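Local coordinates for carbohydrate-binding protein (Flavonifractor plautii, PDB 6N1B) that probably removes the acetyl group from the terminal N-acetylgalactosamine of the blood group A antigen, and here holds the related B trisaccharide, at residues Gln51-Asp56 and Val72-Val77. Sequence-based numbering, arbitrary orientation.
Sequences QVTHPD and VYTPNV. With CA (calcium ion), chain D.
The Tyr73 ring meets Val52 obliquely: methyl CG1 of Val52 lies 3.8 Å from CE2, at the ring's CD2-CE2 side, while the phenol OH is hydrogen-bonded to Pro39 O. The amide of Gln51 crosses Val77 at about a right angle, NE2 beside CG1, and is bound by Asp383, Ala48 and Trp387. With CG of Asp56 swung opposite its backbone N (chi1 -160°), the carboxylate is carried out to a calcium ion and grips it with both oxygens, OD1 at 2.4 Å and OD2 at 2.6 Å; four waters, Asp122 and Asp274 also bind the metal, and Arg336 and Ser338 hold OD1. Behind it, CB of Asp56 packs on CG1 of Val72. Backbone bonds join Thr53 with Thr74 and Asp56 with Val72 in both directions, Asp56 N to Val72 O being 2.8 Å. Between these pairs the register slips by one residue, and a water links the carbonyl of His54, at 2.7 Å, to Thr74 OG1. This is a beta bulge in an antiparallel pair, strand 52-60 beside 67-75, in one of several small antiparallel sheets arranged as in a beta-propeller; it presents Asp56 to the shared calcium site, while the Asn76 side chain lies about 5 Å from the bound galactose.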
ATOM      1  N   GLN A  51     -13.797  -3.104  -8.147  1.00  8.39           N
ATOM      2  CA  GLN A  51     -13.333  -1.934  -7.423  1.00  8.90           C
ATOM      3  C   GLN A  51     -12.224  -2.359  -6.407  1.00  7.58           C
ATOM      4  O   GLN A  51     -12.428  -3.337  -5.690  1.00  9.24           O
ATOM      5  CB  GLN A  51     -14.478  -1.193  -6.747  1.00  8.64           C
ATOM      6  CG  GLN A  51     -15.528  -0.660  -7.726  1.00  8.58           C
ATOM      7  CD  GLN A  51     -16.591   0.082  -7.008  1.00  9.43           C
ATOM      8  OE1 GLN A  51     -16.263   1.112  -6.389  1.00 10.20           O
ATOM      9  NE2 GLN A  51     -17.826  -0.404  -7.027  1.00  8.95           N
ATOM     10  N   VAL A  52     -11.159  -1.545  -6.392  1.00  8.04           N
ATOM     11  CA  VAL A  52      -9.946  -1.960  -5.739  1.00  8.48           C
ATOM     12  C   VAL A  52      -9.217  -0.701  -5.236  1.00  8.73           C
ATOM     13  O   VAL A  52      -9.365   0.398  -5.779  1.00  8.97           O
ATOM     14  CB  VAL A  52      -9.002  -2.762  -6.650  1.00  8.92           C
ATOM     15  CG1 VAL A  52      -9.560  -4.173  -6.946  1.00  8.91           C
ATOM     16  CG2 VAL A  52      -8.727  -2.026  -7.964  1.00  9.20           C
ATOM     17  N   THR A  53      -8.389  -0.928  -4.151  1.00  7.76           N
ATOM     18  CA  THR A  53      -7.582   0.157  -3.579  1.00  8.50           C
ATOM     19  C   THR A  53      -6.332  -0.367  -2.956  1.00  8.51           C
ATOM     20  O   THR A  53      -6.150  -1.575  -2.769  1.00  9.01           O
ATOM     21  CB  THR A  53      -8.505   0.958  -2.559  1.00  8.32           C
ATOM     22  OG1 THR A  53      -7.900   2.209  -2.305  1.00  9.06           O
ATOM     23  CG2 THR A  53      -8.677   0.180  -1.290  1.00  8.89           C
ATOM     24  N   HIS A  54      -5.507   0.606  -2.595  1.00  7.99           N
ATOM     25  CA  HIS A  54      -4.342   0.314  -1.766  1.00  8.55           C
ATOM     26  C   HIS A  54      -3.437  -0.818  -2.292  1.00  7.68           C
ATOM     27  O   HIS A  54      -3.222  -1.853  -1.654  1.00  8.84           O
ATOM     28  CB  HIS A  54      -4.750   0.066  -0.323  1.00  8.18           C
ATOM     29  CG  HIS A  54      -3.684   0.187   0.731  1.00  7.90           C
ATOM     30  ND1 HIS A  54      -2.536  -0.595   0.895  1.00 11.03           N
ATOM     31  CD2 HIS A  54      -3.786   1.092   1.767  1.00  6.35           C
ATOM     32  CE1 HIS A  54      -1.962  -0.117   2.034  1.00  6.94           C
ATOM     33  NE2 HIS A  54      -2.680   0.883   2.523  1.00 11.81           N
ATOM     34  N   PRO A  55      -2.906  -0.605  -3.511  1.00  7.86           N
ATOM     35  CA  PRO A  55      -1.971  -1.552  -4.011  1.00  7.90           C
ATOM     36  C   PRO A  55      -0.674  -1.511  -3.199  1.00  8.12           C
ATOM     37  O   PRO A  55      -0.283  -0.439  -2.749  1.00  8.67           O
ATOM     38  CB  PRO A  55      -1.701  -1.131  -5.447  1.00  9.68           C
ATOM     39  CG  PRO A  55      -1.856   0.378  -5.343  1.00  9.99           C
ATOM     40  CD  PRO A  55      -2.999   0.590  -4.383  1.00  9.06           C
ATOM     41  N   ASP A  56       0.077  -2.618  -3.265  1.00  8.10           N
ATOM     42  CA  ASP A  56       1.489  -2.628  -2.895  1.00  7.83           C
ATOM     43  C   ASP A  56       2.260  -3.547  -3.867  1.00  8.22           C
ATOM     44  O   ASP A  56       1.879  -4.749  -3.937  1.00  9.12           O
ATOM     45  CB  ASP A  56       1.715  -3.001  -1.438  1.00  8.03           C
ATOM     46  CG  ASP A  56       3.094  -2.513  -1.011  1.00  8.23           C
ATOM     47  OD1 ASP A  56       3.409  -1.317  -1.178  1.00  8.66           O
ATOM     48  OD2 ASP A  56       3.936  -3.380  -0.586  1.00  8.09           O
ATOM     49  N   VAL A  72       0.078  -7.044  -3.940  1.00  8.51           N
ATOM     50  CA  VAL A  72      -1.062  -7.300  -3.041  1.00  8.31           C
ATOM     51  C   VAL A  72      -1.970  -6.072  -3.065  1.00  8.19           C
ATOM     52  O   VAL A  72      -1.485  -4.959  -3.318  1.00  8.70           O
ATOM     53  CB  VAL A  72      -0.545  -7.634  -1.629  1.00  8.89           C
ATOM     54  CG1 VAL A  72       0.158  -6.426  -0.939  1.00  9.79           C
ATOM     55  CG2 VAL A  72      -1.686  -8.232  -0.720  1.00  9.09           C
ATOM     56  N   TYR A  73      -3.249  -6.269  -2.874  1.00  8.02           N
ATOM     57  CA  TYR A  73      -4.180  -5.176  -2.939  1.00  8.11           C
ATOM     58  C   TYR A  73      -5.459  -5.632  -2.231  1.00  8.30           C
ATOM     59  O   TYR A  73      -5.606  -6.794  -1.819  1.00  8.70           O
ATOM     60  CB  TYR A  73      -4.498  -4.796  -4.417  1.00  8.96           C
ATOM     61  CG  TYR A  73      -5.148  -5.892  -5.219  1.00  8.35           C
ATOM     62  CD1 TYR A  73      -4.412  -7.005  -5.661  1.00  9.54           C
ATOM     63  CD2 TYR A  73      -6.475  -5.902  -5.468  1.00 10.34           C
ATOM     64  CE1 TYR A  73      -5.007  -8.030  -6.308  1.00  8.95           C
ATOM     65  CE2 TYR A  73      -7.104  -6.980  -6.141  1.00  9.18           C
ATOM     66  CZ  TYR A  73      -6.328  -7.995  -6.561  1.00  9.08           C
ATOM     67  OH  TYR A  73      -6.900  -9.061  -7.245  1.00 11.41           O
ATOM     68  N   THR A  74      -6.415  -4.693  -2.077  1.00  8.48           N
ATOM     69  CA  THR A  74      -7.742  -5.083  -1.486  1.00  8.47           C
ATOM     70  C   THR A  74      -8.844  -4.525  -2.362  1.00  7.61           C
ATOM     71  O   THR A  74      -8.881  -3.318  -2.627  1.00  9.09           O
ATOM     72  CB  THR A  74      -7.907  -4.478  -0.107  1.00  8.90           C
ATOM     73  OG1 THR A  74      -7.516  -3.082  -0.128  1.00  9.52           O
ATOM     74  CG2 THR A  74      -7.096  -5.180   0.927  1.00 10.09           C
ATOM     75  N   PRO A  75      -9.792  -5.362  -2.752  1.00  8.82           N
ATOM     76  CA  PRO A  75     -11.024  -4.822  -3.214  1.00  9.23           C
ATOM     77  C   PRO A  75     -11.613  -3.873  -2.244  1.00  8.98           C
ATOM     78  O   PRO A  75     -11.364  -3.934  -1.029  1.00  9.58           O
ATOM     79  CB  PRO A  75     -11.967  -6.096  -3.313  1.00  9.23           C
ATOM     80  CG  PRO A  75     -10.963  -7.227  -3.507  1.00 10.28           C
ATOM     81  CD  PRO A  75      -9.842  -6.828  -2.602  1.00 10.04           C
ATOM     82  N   ASN A  76     -12.471  -2.936  -2.686  1.00  9.34           N
ATOM     83  CA  ASN A  76     -13.279  -2.138  -1.761  1.00  9.94           C
ATOM     84  C   ASN A  76     -14.436  -1.513  -2.501  1.00 10.20           C
ATOM     85  O   ASN A  76     -14.317  -1.207  -3.686  1.00 10.57           O
ATOM     86  CB  ASN A  76     -12.466  -1.057  -1.039  1.00 11.66           C
ATOM     87  CG  ASN A  76     -13.054  -0.699   0.318  1.00 12.14           C
ATOM     88  OD1 ASN A  76     -13.759  -1.502   0.930  1.00 12.61           O
ATOM     89  ND2 ASN A  76     -12.739   0.571   0.768  1.00 18.38           N
ATOM     90  N   VAL A  77     -15.540  -1.294  -1.765  1.00  9.27           N
ATOM     91  CA  VAL A  77     -16.703  -0.529  -2.250  1.00  9.76           C
ATOM     92  C   VAL A  77     -17.154   0.396  -1.136  1.00  9.98           C
ATOM     93  O   VAL A  77     -16.853   0.132   0.041  1.00 10.87           O
ATOM     94  CB  VAL A  77     -17.861  -1.512  -2.667  1.00 10.01           C
ATOM     95  CG1 VAL A  77     -17.402  -2.437  -3.786  1.00 10.27           C
ATOM     96  CG2 VAL A  77     -18.418  -2.260  -1.513  1.00 10.20           C
TER
HETATM   97 CA    CA D 502       5.559  -1.469  -0.040  1.00  8.79          CA
HETATM   98  O   HOH W   1      -4.505  -3.257   0.295  1.00 10.23           O
HETATM   99  O   HOH W   2       6.528  -0.478  -1.930  1.00 12.48           O
HETATM  100  O   HOH W   3       6.513  -3.316  -1.877  1.00 10.05           O
HETATM  101  O   HOH W   4       7.310  -0.797   1.456  1.00 10.24           O
HETATM  102  O   HOH W   5       6.574  -3.379   1.100  1.00  9.77           O